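Local coordinates for protein diol-dehydratase (Roseburia inulinivorans, PDB 5I2A) that catalyses the dehydration of 1,2-propanediol as a B12-independent diol dehydratase of the glycyl radical enzyme family, at residues A[389-394]-A[769-774]; A[59-64]-A[214-219]; A[597-602]-A[714-719]; A[230-235]-A[239-244]. All blocks are in the same frame, centred on the assembly; numbering follows the deposited sequence.

Contact 1. Residues A[389-394]-A[769-774]; sequences SSKALL and GLESFI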
loop_
_atom_site.group_PDB
_atom_site.type_symbol
_atom_site.label_atom_id
_atom_site.label_comp_id
_atom_site.label_asym_id
_atom_site.label_seq_id
_atom_site.Cartn_x
_atom_site.Cartn_y
_atom_site.Cartn_z
ATOM N N SER A 389 39.521 -14.521 22.872
ATOM C CA SER A 389 40.005 -14.722 21.500
ATOM C C SER A 389 41.277 -15.567 21.468
ATOM O O SER A 389 42.171 -15.363 22.270
ATOM C CB SER A 389 40.296 -13.381 20.806
ATOM O OG SER A 389 39.115 -12.703 20.440
ATOM N N SER A 390 41.339 -16.512 20.541
ATOM C CA SER A 390 42.573 -17.224 20.236
ATOM C C SER A 390 43.713 -16.254 19.920
ATOM O O SER A 390 43.600 -15.413 19.027
ATOM C CB SER A 390 42.345 -18.171 19.065
ATOM O OG SER A 390 43.544 -18.434 18.376
ATOM N N LYS A 391 44.801 -16.354 20.672
ATOM C CA LYS A 391 45.950 -15.494 20.443
ATOM C C LYS A 391 46.521 -15.741 19.045
ATOM O O LYS A 391 46.963 -14.814 18.372
ATOM C CB LYS A 391 47.029 -15.722 21.512
ATOM C CG LYS A 391 48.260 -14.802 21.374
ATOM C CD LYS A 391 49.328 -15.102 22.437
ATOM C CE LYS A 391 50.660 -14.376 22.176
ATOM N NZ LYS A 391 50.548 -12.892 22.258
ATOM N N ALA A 392 46.488 -16.992 18.604
ATOM C CA ALA A 392 47.000 -17.338 17.286
ATOM C C ALA A 392 46.196 -16.646 16.178
ATOM O O ALA A 392 46.757 -16.242 15.166
ATOM C CB ALA A 392 46.984 -18.848 17.083
ATOM N N LEU A 393 44.886 -16.524 16.362
ATOM C CA LEU A 393 44.060 -15.893 15.343
ATOM C C LEU A 393 44.337 -14.392 15.343
ATOM O O LEU A 393 44.453 -13.792 14.282
ATOM C CB LEU A 393 42.563 -16.181 15.563
ATOM C CG LEU A 393 41.643 -15.677 14.441
ATOM C CD1 LEU A 393 41.895 -16.416 13.125
ATOM C CD2 LEU A 393 40.163 -15.772 14.857
ATOM N N LEU A 394 44.469 -13.798 16.528
ATOM C CA LEU A 394 44.760 -12.366 16.633
ATOM C C LEU A 394 46.096 -12.029 15.990
ATOM O O LEU A 394 46.214 -11.021 15.294
ATOM C CB LEU A 394 44.764 -11.897 18.090
ATOM C CG LEU A 394 43.426 -11.931 18.847
ATOM C CD1 LEU A 394 43.589 -11.363 20.245
ATOM C CD2 LEU A 394 42.315 -11.191 18.087
ATOM N N GLY A 769 56.438 -6.306 17.436
ATOM C CA GLY A 769 55.623 -5.276 16.806
ATOM C C GLY A 769 54.161 -5.702 16.775
ATOM O O GLY A 769 53.268 -4.929 17.122
ATOM N N LEU A 770 53.930 -6.950 16.384
ATOM C CA LEU A 770 52.588 -7.502 16.291
ATOM C C LEU A 770 51.938 -7.541 17.670
ATOM O O LEU A 770 50.745 -7.262 17.815
ATOM C CB LEU A 770 52.623 -8.902 15.666
ATOM C CG LEU A 770 53.091 -9.021 14.213
ATOM C CD1 LEU A 770 53.047 -10.471 13.743
ATOM C CD2 LEU A 770 52.302 -8.124 13.245
ATOM N N GLU A 771 52.736 -7.848 18.687
ATOM C CA GLU A 771 52.212 -7.959 20.035
ATOM C C GLU A 771 51.848 -6.594 20.604
ATOM O O GLU A 771 50.831 -6.465 21.269
ATOM C CB GLU A 771 53.210 -8.684 20.953
ATOM C CG GLU A 771 53.044 -10.199 20.886
ATOM C CD GLU A 771 54.181 -10.967 21.536
ATOM O OE1 GLU A 771 54.940 -10.367 22.329
ATOM O OE2 GLU A 771 54.305 -12.182 21.256
ATOM N N SER A 772 52.644 -5.566 20.346
ATOM C CA SER A 772 52.263 -4.254 20.855
ATOM C C SER A 772 51.092 -3.668 20.046
ATOM O O SER A 772 50.303 -2.900 20.583
ATOM C CB SER A 772 53.454 -3.289 20.867
ATOM O OG SER A 772 54.190 -3.395 19.683
ATOM N N PHE A 773 50.975 -4.057 18.778
ATOM C CA PHE A 773 49.799 -3.739 17.962
ATOM C C PHE A 773 48.524 -4.270 18.635
ATOM O O PHE A 773 47.585 -3.509 18.886
ATOM C CB PHE A 773 49.960 -4.324 16.558
ATOM C CG PHE A 773 48.729 -4.233 15.684
ATOM C CD1 PHE A 773 48.388 -3.051 15.056
ATOM C CD2 PHE A 773 47.946 -5.355 15.451
ATOM C CE1 PHE A 773 47.275 -2.981 14.220
ATOM C CE2 PHE A 773 46.835 -5.298 14.619
ATOM C CZ PHE A 773 46.499 -4.103 14.000
ATOM N N ILE A 774 48.513 -5.560 18.959
ATOM C CA ILE A 774 47.368 -6.173 19.643
ATOM C C ILE A 774 47.062 -5.470 20.981
ATOM O O ILE A 774 45.899 -5.235 21.316
ATOM C CB ILE A 774 47.598 -7.683 19.891
ATOM C CG1 ILE A 774 47.725 -8.449 18.570
ATOM C CG2 ILE A 774 46.500 -8.279 20.773
ATOM C CD1 ILE A 774 46.494 -8.410 17.720
#
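Ile774 sends its CD1 methyl onto the backbone and first side-chain carbon of Leu394, where CD1 lies 3.6 Å from Leu394 O and 3.9 Å from Leu394 CB. The isoleucine's outer branch is what touches: CG1 stands anti to the carbonyl carbon (chi1 -63°), and chi2 of -63° turns CD1 toward Leu394. On the leucine side only the root of the side chain takes part in this touch; the leucine side chain also meets Ile383 and Val385 of strand 380-385. The two CA atoms are 7.4 Å apart, the nearest backbone approach between the segments.

A charged pair flanks this apolar touch on a more exposed side. Lys391 runs almost straight through CE and turns at its last torsion (chi4 65°), bringing NZ to 4.0 Å from Glu771 OE2, a long salt bridge, and equally near Glu771 CG at 3.9 Å. The side chains slant across one another.

Both helices are crossovers of beta-alpha-beta units in one mixed sheet. Helix 391-402 links strands 380-385 and 409-412; helix 766-781 links strands 756-759 and 787-792. Ser390 caps the first helix, its OG accepting from Leu393 N at 3.1 Å. Leu770 and Phe773 extend the packing onto later turns of helix 391-402.

With 163 Å² buried, no hydrogen bond between the segments and a loosely spaced ion pair, the chemistry implies modest apolar packing at the start of helix 391-402, with electrostatic attraction that solvent would probably weaken.

Contact 2. Residues A[59-64]-A[214-219]; sequences HILKNL and CDAVIT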
loop_
_atom_site.group_PDB
_atom_site.type_symbol
_atom_site.label_atom_id
_atom_site.label_comp_id
_atom_site.label_asym_id
_atom_site.label_seq_id
_atom_site.Cartn_x
_atom_site.Cartn_y
_atom_site.Cartn_z
ATOM N N HIS A 59 11.854 -13.438 -14.394
ATOM C CA HIS A 59 12.129 -13.156 -15.793
ATOM C C HIS A 59 13.588 -12.758 -15.997
ATOM O O HIS A 59 14.197 -13.118 -17.001
ATOM C CB HIS A 59 11.217 -12.056 -16.309
ATOM C CG HIS A 59 11.212 -11.925 -17.800
ATOM N ND1 HIS A 59 10.788 -12.936 -18.633
ATOM C CD2 HIS A 59 11.544 -10.888 -18.602
ATOM C CE1 HIS A 59 10.876 -12.533 -19.888
ATOM N NE2 HIS A 59 11.327 -11.292 -19.894
ATOM N N ILE A 60 14.136 -12.005 -15.050
ATOM C CA ILE A 60 15.531 -11.608 -15.113
ATOM C C ILE A 60 16.435 -12.847 -15.011
ATOM O O ILE A 60 17.329 -13.017 -15.817
ATOM C CB ILE A 60 15.891 -10.587 -14.006
ATOM C CG1 ILE A 60 15.191 -9.255 -14.248
ATOM C CG2 ILE A 60 17.390 -10.365 -13.946
ATOM C CD1 ILE A 60 15.012 -8.425 -13.008
ATOM N N LEU A 61 16.187 -13.729 -14.050
ATOM C CA LEU A 61 17.096 -14.843 -13.847
ATOM C C LEU A 61 16.982 -15.878 -14.976
ATOM O O LEU A 61 17.940 -16.584 -15.264
ATOM C CB LEU A 61 16.861 -15.505 -12.486
ATOM C CG LEU A 61 17.238 -14.677 -11.248
ATOM C CD1 LEU A 61 17.118 -15.516 -9.985
ATOM C CD2 LEU A 61 18.634 -14.075 -11.356
ATOM N N LYS A 62 15.822 -15.956 -15.622
ATOM C CA LYS A 62 15.652 -16.881 -16.740
ATOM C C LYS A 62 16.441 -16.422 -17.960
ATOM O O LYS A 62 16.952 -17.243 -18.699
ATOM C CB LYS A 62 14.175 -17.040 -17.114
ATOM C CG LYS A 62 13.459 -18.119 -16.327
ATOM C CD LYS A 62 11.934 -18.015 -16.434
ATOM C CE LYS A 62 11.437 -18.142 -17.871
ATOM N NZ LYS A 62 9.980 -17.799 -17.985
ATOM N N ASN A 63 16.564 -15.114 -18.152
ATOM C CA ASN A 63 17.064 -14.591 -19.424
ATOM C C ASN A 63 18.357 -13.794 -19.399
ATOM O O ASN A 63 18.935 -13.536 -20.448
ATOM C CB ASN A 63 15.978 -13.725 -20.077
ATOM C CG ASN A 63 14.720 -14.527 -20.392
ATOM O OD1 ASN A 63 14.714 -15.333 -21.308
ATOM N ND2 ASN A 63 13.666 -14.325 -19.613
ATOM N N LEU A 64 18.803 -13.385 -18.218
ATOM C CA LEU A 64 20.022 -12.600 -18.113
ATOM C C LEU A 64 21.204 -13.397 -18.692
ATOM O O LEU A 64 21.362 -14.564 -18.381
ATOM C CB LEU A 64 20.279 -12.226 -16.660
ATOM C CG LEU A 64 21.179 -11.039 -16.356
ATOM C CD1 LEU A 64 20.606 -9.740 -16.944
ATOM C CD2 LEU A 64 21.387 -10.927 -14.834
ATOM N N CYS A 214 12.145 -18.461 -5.343
ATOM C CA CYS A 214 13.030 -19.581 -5.076
ATOM C C CYS A 214 13.244 -20.421 -6.341
ATOM O O CYS A 214 14.378 -20.784 -6.669
ATOM C CB CYS A 214 12.484 -20.442 -3.947
ATOM S SG CYS A 214 12.663 -19.695 -2.326
ATOM N N ASP A 215 12.168 -20.698 -7.072
ATOM C CA ASP A 215 12.289 -21.472 -8.303
ATOM C C ASP A 215 13.095 -20.729 -9.379
ATOM O O ASP A 215 13.794 -21.358 -10.167
ATOM C CB ASP A 215 10.909 -21.864 -8.832
ATOM C CG ASP A 215 10.286 -22.996 -8.024
ATOM O OD1 ASP A 215 11.049 -23.827 -7.489
ATOM O OD2 ASP A 215 9.045 -23.055 -7.913
ATOM N N ALA A 216 13.024 -19.399 -9.387
ATOM C CA ALA A 216 13.843 -18.597 -10.289
ATOM C C ALA A 216 15.352 -18.779 -10.033
ATOM O O ALA A 216 16.147 -18.856 -10.958
ATOM C CB ALA A 216 13.468 -17.132 -10.168
ATOM N N VAL A 217 15.741 -18.830 -8.769
ATOM C CA VAL A 217 17.147 -18.997 -8.435
ATOM C C VAL A 217 17.601 -20.424 -8.786
ATOM O O VAL A 217 18.715 -20.630 -9.244
ATOM C CB VAL A 217 17.409 -18.707 -6.952
ATOM C CG1 VAL A 217 18.876 -18.954 -6.600
ATOM C CG2 VAL A 217 16.991 -17.267 -6.604
ATOM N N ILE A 218 16.728 -21.401 -8.568
ATOM C CA ILE A 218 17.034 -22.779 -8.906
ATOM C C ILE A 218 17.246 -22.879 -10.404
ATOM O O ILE A 218 18.232 -23.456 -10.870
ATOM C CB ILE A 218 15.923 -23.734 -8.466
ATOM C CG1 ILE A 218 15.863 -23.773 -6.940
ATOM C CG2 ILE A 218 16.152 -25.129 -9.066
ATOM C CD1 ILE A 218 14.654 -24.483 -6.361
ATOM N N THR A 219 16.327 -22.272 -11.143
ATOM C CA THR A 219 16.448 -22.155 -12.584
ATOM C C THR A 219 17.783 -21.543 -12.980
ATOM O O THR A 219 18.442 -22.010 -13.915
ATOM C CB THR A 219 15.319 -21.298 -13.166
ATOM O OG1 THR A 219 14.075 -21.988 -13.014
ATOM C CG2 THR A 219 15.570 -21.009 -14.645
#
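Apolar contact is carried by Leu61, whose CD1 methyl enters between Ala216 and Val217 of the facing helix. It lies 4.0 Å from Ala216 CB and 3.8 Å from Val217 CG2, and it also rests on the backbone, 3.6 Å from Ala216 O. Val217 points away at its root, but chi1 of 177° sets CG1 anti to the backbone N and leaves CG2 anti to the carbonyl carbon, where it still meets the leucine methyl. Nearer the surface, Lys62 CG and Thr219 CG2 touch at 4.0 Å, methylene against methyl.

Hydrogen bonding stays within each helix. Thr219 OG1 donates to Asp215 O at 2.9 Å, and Thr219 N reaches that same oxygen from the opposite face of its carbonyl plane. A glycine here would probably leave Asp215 O with one donor fewer and open a gap beside Lys62 CG. Farther along, Arg223 NH1 binds both Leu61 O and Leu64 O, tying the end of helix 49-63 to helix 200-233.

The segment axes approach to 8.6 Å at only 10°, their N-to-C directions nearly the same. Ile278 and Val275 of helix 262-279 pack on Leu61 and Val217 respectively, so the contact belongs to a helical bundle in the pyruvate formate lyase-like region.

Contact 3. Residues A[597-602]-A[714-719]; sequences ATTAGD and LAHTPV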
loop_
_atom_site.group_PDB
_atom_site.type_symbol
_atom_site.label_atom_id
_atom_site.label_comp_id
_atom_site.label_asym_id
_atom_site.label_seq_id
_atom_site.Cartn_x
_atom_site.Cartn_y
_atom_site.Cartn_z
ATOM N N ALA A 597 36.608 28.595 -5.485
ATOM C CA ALA A 597 35.583 28.484 -6.512
ATOM C C ALA A 597 34.196 28.261 -5.910
ATOM O O ALA A 597 33.199 28.801 -6.407
ATOM C CB ALA A 597 35.926 27.363 -7.469
ATOM N N THR A 598 34.130 27.474 -4.839
ATOM C CA THR A 598 32.848 27.193 -4.195
ATOM C C THR A 598 32.270 28.486 -3.625
ATOM O O THR A 598 31.102 28.793 -3.821
ATOM C CB THR A 598 32.983 26.123 -3.078
ATOM O OG1 THR A 598 33.449 24.899 -3.654
ATOM C CG2 THR A 598 31.635 25.861 -2.414
ATOM N N THR A 599 33.094 29.258 -2.932
ATOM C CA THR A 599 32.618 30.518 -2.388
ATOM C C THR A 599 32.257 31.504 -3.515
ATOM O O THR A 599 31.250 32.203 -3.446
ATOM C CB THR A 599 33.650 31.129 -1.457
ATOM O OG1 THR A 599 33.870 30.229 -0.368
ATOM C CG2 THR A 599 33.166 32.466 -0.912
ATOM N N ALA A 600 33.069 31.525 -4.564
ATOM C CA ALA A 600 32.793 32.383 -5.710
ATOM C C ALA A 600 31.408 32.075 -6.274
ATOM O O ALA A 600 30.595 32.969 -6.443
ATOM C CB ALA A 600 33.849 32.206 -6.769
ATOM N N GLY A 601 31.150 30.799 -6.538
ATOM C CA GLY A 601 29.858 30.348 -7.019
ATOM C C GLY A 601 28.712 30.708 -6.088
ATOM O O GLY A 601 27.668 31.179 -6.552
ATOM N N ASP A 602 28.897 30.492 -4.785
ATOM C CA ASP A 602 27.855 30.799 -3.811
ATOM C C ASP A 602 27.448 32.270 -3.892
ATOM O O ASP A 602 26.273 32.602 -4.022
ATOM C CB ASP A 602 28.313 30.489 -2.384
ATOM C CG ASP A 602 28.275 29.004 -2.052
ATOM O OD1 ASP A 602 27.660 28.211 -2.790
ATOM O OD2 ASP A 602 28.871 28.638 -1.026
ATOM N N LEU A 714 40.247 24.742 7.332
ATOM C CA LEU A 714 39.959 25.720 6.285
ATOM C C LEU A 714 38.713 25.333 5.495
ATOM O O LEU A 714 38.321 24.166 5.459
ATOM C CB LEU A 714 41.156 25.870 5.337
ATOM C CG LEU A 714 42.467 26.311 5.996
ATOM C CD1 LEU A 714 43.557 26.582 4.952
ATOM C CD2 LEU A 714 42.248 27.524 6.889
ATOM N N ALA A 715 38.102 26.326 4.863
ATOM C CA ALA A 715 36.870 26.142 4.111
ATOM C C ALA A 715 36.956 25.036 3.053
ATOM O O ALA A 715 37.925 24.942 2.299
ATOM C CB ALA A 715 36.477 27.459 3.447
ATOM N N HIS A 716 35.925 24.198 3.039
ATOM C CA HIS A 716 35.685 23.185 2.010
ATOM C C HIS A 716 36.701 22.043 1.999
ATOM O O HIS A 716 36.694 21.225 1.092
ATOM C CB HIS A 716 35.591 23.864 0.639
ATOM C CG HIS A 716 34.646 25.027 0.638
ATOM N ND1 HIS A 716 34.956 26.246 0.077
ATOM C CD2 HIS A 716 33.417 25.169 1.193
ATOM C CE1 HIS A 716 33.950 27.084 0.268
ATOM N NE2 HIS A 716 33.005 26.455 0.946
ATOM N N THR A 717 37.535 21.961 3.032
ATOM C CA THR A 717 38.424 20.806 3.197
ATOM C C THR A 717 37.649 19.680 3.902
ATOM O O THR A 717 36.572 19.937 4.436
ATOM C CB THR A 717 39.687 21.176 3.988
ATOM O OG1 THR A 717 39.330 21.553 5.321
ATOM C CG2 THR A 717 40.465 22.325 3.270
ATOM N N PRO A 718 38.177 18.437 3.887
ATOM C CA PRO A 718 37.412 17.321 4.469
ATOM C C PRO A 718 37.128 17.497 5.957
ATOM O O PRO A 718 37.914 18.140 6.647
ATOM C CB PRO A 718 38.324 16.107 4.237
ATOM C CG PRO A 718 39.128 16.482 2.999
ATOM C CD PRO A 718 39.361 17.962 3.137
ATOM N N VAL A 719 36.005 16.968 6.434
ATOM C CA VAL A 719 35.811 16.851 7.878
ATOM C C VAL A 719 36.464 15.543 8.324
ATOM O O VAL A 719 36.915 14.773 7.490
ATOM C CB VAL A 719 34.317 16.892 8.278
ATOM C CG1 VAL A 719 33.734 18.250 7.963
ATOM C CG2 VAL A 719 33.539 15.799 7.577
#
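Thr598, in the first turn of helix 597-613, lies over one face of the His716 ring, which projects from the third position of a type II beta turn running from Leu714 to Thr717. The positive phi of His716 (68°) accords with that position, and its CG, anti to the carbonyl carbon (chi1 -50°), carries the ring out toward Thr598.

The face contact is a CH-pi interaction: Thr598 CB stands 3.8 Å from the ring centroid and 22° off the ring normal. The CG2 methyl accompanies it, 3.7 Å from His716 NE2. Ala715 CB covers part of the opposite face, so the ring is sandwiched between a threonine from the helix and its own chain neighbour.

Polar bonds run alongside rather than across the two segments. His716 ND1 is hydrogen-bonded to Asp596 OD2, while the other carboxylate oxygen, OD1, accepts from Thr599 N; one aspartate therefore fixes both the ring and the start of the helix. Thr717 OG1 donates to Leu714 O at 2.8 Å, bracing the turn.

Near the protein surface, the contact thus joins the loop between helices 699-703 and 734-741 to a helix start, by ring packing. The ring edge completes it: Thr599 OG1 lies near the ring plane, 3.2 Å from His716 CE1.

Contact 4. Residues A[230-235]-A[239-244]; sequences EMAEKE and ARRQEL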
loop_
_atom_site.group_PDB
_atom_site.type_symbol
_atom_site.label_atom_id
_atom_site.label_comp_id
_atom_site.label_asym_id
_atom_site.label_seq_id
_atom_site.Cartn_x
_atom_site.Cartn_y
_atom_site.Cartn_z
ATOM N N GLU A 230 27.919 -27.915 -21.750
ATOM C CA GLU A 230 28.212 -27.564 -23.129
ATOM C C GLU A 230 29.677 -27.150 -23.299
ATOM O O GLU A 230 30.305 -27.462 -24.317
ATOM C CB GLU A 230 27.279 -26.451 -23.605
ATOM C CG GLU A 230 25.804 -26.854 -23.557
ATOM C CD GLU A 230 24.852 -25.721 -23.907
ATOM O OE1 GLU A 230 25.297 -24.561 -24.021
ATOM O OE2 GLU A 230 23.648 -25.995 -24.075
ATOM N N MET A 231 30.231 -26.463 -22.301
ATOM C CA MET A 231 31.621 -26.034 -22.389
ATOM C C MET A 231 32.548 -27.236 -22.239
ATOM O O MET A 231 33.575 -27.321 -22.908
ATOM C CB MET A 231 31.941 -24.974 -21.336
ATOM C CG MET A 231 31.318 -23.611 -21.631
ATOM S SD MET A 231 31.520 -22.423 -20.291
ATOM C CE MET A 231 33.294 -22.172 -20.292
ATOM N N ALA A 232 32.176 -28.158 -21.357
ATOM C CA ALA A 232 32.963 -29.356 -21.141
ATOM C C ALA A 232 33.086 -30.139 -22.444
ATOM O O ALA A 232 34.144 -30.674 -22.750
ATOM C CB ALA A 232 32.353 -30.218 -20.068
ATOM N N GLU A 233 32.008 -30.180 -23.218
ATOM C CA GLU A 233 32.002 -30.962 -24.444
ATOM C C GLU A 233 32.998 -30.419 -25.473
ATOM O O GLU A 233 33.529 -31.175 -26.273
ATOM C CB GLU A 233 30.586 -31.020 -25.035
ATOM C CG GLU A 233 30.414 -31.992 -26.200
ATOM C CD GLU A 233 30.795 -33.432 -25.857
ATOM O OE1 GLU A 233 31.237 -34.162 -26.775
ATOM O OE2 GLU A 233 30.653 -33.838 -24.683
ATOM N N LYS A 234 33.283 -29.125 -25.444
ATOM C CA LYS A 234 34.217 -28.567 -26.419
ATOM C C LYS A 234 35.564 -28.180 -25.798
ATOM O O LYS A 234 36.368 -27.503 -26.425
ATOM C CB LYS A 234 33.595 -27.357 -27.123
ATOM C CG LYS A 234 33.259 -26.212 -26.208
ATOM C CD LYS A 234 32.637 -25.031 -26.955
ATOM C CE LYS A 234 31.254 -25.354 -27.495
ATOM N NZ LYS A 234 30.640 -24.186 -28.195
ATOM N N GLU A 235 35.810 -28.624 -24.572
ATOM C CA GLU A 235 37.058 -28.314 -23.885
ATOM C C GLU A 235 38.120 -29.377 -24.201
ATOM O O GLU A 235 37.922 -30.562 -23.925
ATOM C CB GLU A 235 36.825 -28.215 -22.371
ATOM C CG GLU A 235 38.075 -27.956 -21.533
ATOM C CD GLU A 235 38.833 -26.716 -21.976
ATOM O OE1 GLU A 235 38.225 -25.637 -22.092
ATOM O OE2 GLU A 235 40.040 -26.828 -22.238
ATOM N N ALA A 239 42.013 -31.680 -17.874
ATOM C CA ALA A 239 41.803 -31.327 -16.473
ATOM C C ALA A 239 40.676 -30.293 -16.321
ATOM O O ALA A 239 39.839 -30.421 -15.442
ATOM C CB ALA A 239 43.094 -30.809 -15.850
ATOM N N ARG A 240 40.663 -29.286 -17.185
ATOM C CA ARG A 240 39.633 -28.252 -17.154
ATOM C C ARG A 240 38.259 -28.839 -17.471
ATOM O O ARG A 240 37.267 -28.488 -16.831
ATOM C CB ARG A 240 39.966 -27.126 -18.136
ATOM C CG ARG A 240 38.924 -25.999 -18.188
ATOM C CD ARG A 240 38.660 -25.410 -16.798
ATOM N NE ARG A 240 37.651 -24.351 -16.822
ATOM C CZ ARG A 240 37.067 -23.853 -15.735
ATOM N NH1 ARG A 240 37.393 -24.310 -14.536
ATOM N NH2 ARG A 240 36.157 -22.898 -15.845
ATOM N N ARG A 241 38.213 -29.735 -18.457
ATOM C CA ARG A 241 36.989 -30.442 -18.791
ATOM C C ARG A 241 36.387 -31.099 -17.555
ATOM O O ARG A 241 35.192 -30.974 -17.309
ATOM C CB ARG A 241 37.238 -31.489 -19.877
ATOM C CG ARG A 241 36.064 -32.429 -20.087
ATOM C CD ARG A 241 36.194 -33.225 -21.381
ATOM N NE ARG A 241 34.945 -33.912 -21.701
ATOM C CZ ARG A 241 34.573 -35.077 -21.174
ATOM N NH1 ARG A 241 35.366 -35.700 -20.308
ATOM N NH2 ARG A 241 33.409 -35.623 -21.512
ATOM N N GLN A 242 37.211 -31.784 -16.770
ATOM C CA GLN A 242 36.727 -32.369 -15.522
ATOM C C GLN A 242 36.228 -31.305 -14.542
ATOM O O GLN A 242 35.282 -31.549 -13.798
ATOM C CB GLN A 242 37.814 -33.203 -14.843
ATOM C CG GLN A 242 38.062 -34.553 -15.512
ATOM C CD GLN A 242 36.777 -35.289 -15.831
ATOM O OE1 GLN A 242 35.928 -35.488 -14.960
ATOM N NE2 GLN A 242 36.622 -35.692 -17.088
ATOM N N GLU A 243 36.879 -30.143 -14.527
ATOM C CA GLU A 243 36.460 -29.069 -13.632
ATOM C C GLU A 243 35.067 -28.607 -14.038
ATOM O O GLU A 243 34.200 -28.427 -13.190
ATOM C CB GLU A 243 37.459 -27.903 -13.642
ATOM C CG GLU A 243 38.753 -28.226 -12.892
ATOM C CD GLU A 243 39.785 -27.126 -12.987
ATOM O OE1 GLU A 243 39.551 -26.153 -13.722
ATOM O OE2 GLU A 243 40.834 -27.227 -12.315
ATOM N N LEU A 244 34.858 -28.461 -15.343
ATOM C CA LEU A 244 33.568 -28.061 -15.877
ATOM C C LEU A 244 32.495 -29.092 -15.570
ATOM O O LEU A 244 31.354 -28.731 -15.256
ATOM C CB LEU A 244 33.663 -27.824 -17.383
ATOM C CG LEU A 244 34.405 -26.540 -17.755
ATOM C CD1 LEU A 244 34.872 -26.558 -19.201
ATOM C CD2 LEU A 244 33.531 -25.313 -17.493
#
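The backbones of a helical hairpin come very close here, with Ala232 CA and Arg241 CA 4.8 Å apart where helix 200-233 turns over into helix 238-253. The small side chain of Ala232 is consistent with this closeness; its CB rests 3.8 Å from Leu244 CB. Leu244 CD1 reaches further along, 4.0 Å from Met231 CB. Arg241, extended from CG to NE, runs past the end of the first helix with its CD 3.5 Å from Ala232 O.

Glu235, just past that helix, lays its aliphatic part over the second. CG is anti to the backbone N (chi1 177°) and meets Arg241 N at 3.6 Å; a bend at chi2 then sets CD 3.9 Å from Arg240 CG. The carboxylate does not pair with the guanidinium of Arg240, whose plane is turned 68° from it; OE2 instead accepts from Asp237 N in the turn. With an alanine in place of Glu235, Asp237 N would probably lose that acceptor and the Arg240 methylenes their cover.

Arg240 NH1 forms a salt bridge with Glu243 OE1 at 3.0 Å, in the guanidinium plane, and also bonds Glu72 O. Glu243 OE2 in turn pairs with Arg14.

Apolar carbons thus close the hairpin, even those of charged residues, while the carboxylate of Glu235 serves the turn and Arg240 ties the second helix to Glu72 of the same chain.

Overall arrangement
Contacts 2 and 4 are the nearest pair, their centres 24 Å apart, and both use helix 200-233: contact 2 packs its middle against helix 49-63, and contact 4 folds its end back into helix 238-253. Contact 3 lies on the other side of the chain's centre, 49 Å from contact 2 and 58 Å from contact 4 between centres. Centre to centre, contact 1 stands 45 Å from contact 2, 45 Å from contact 4 and 43 Å from contact 3. It joins a segment in the pyruvate formate lyase-like range to one in the glycine radical range, which holds Gly817, the predicted radical site. No two contacts touch; their centres lie 25 to 39 Å from the chain's centre.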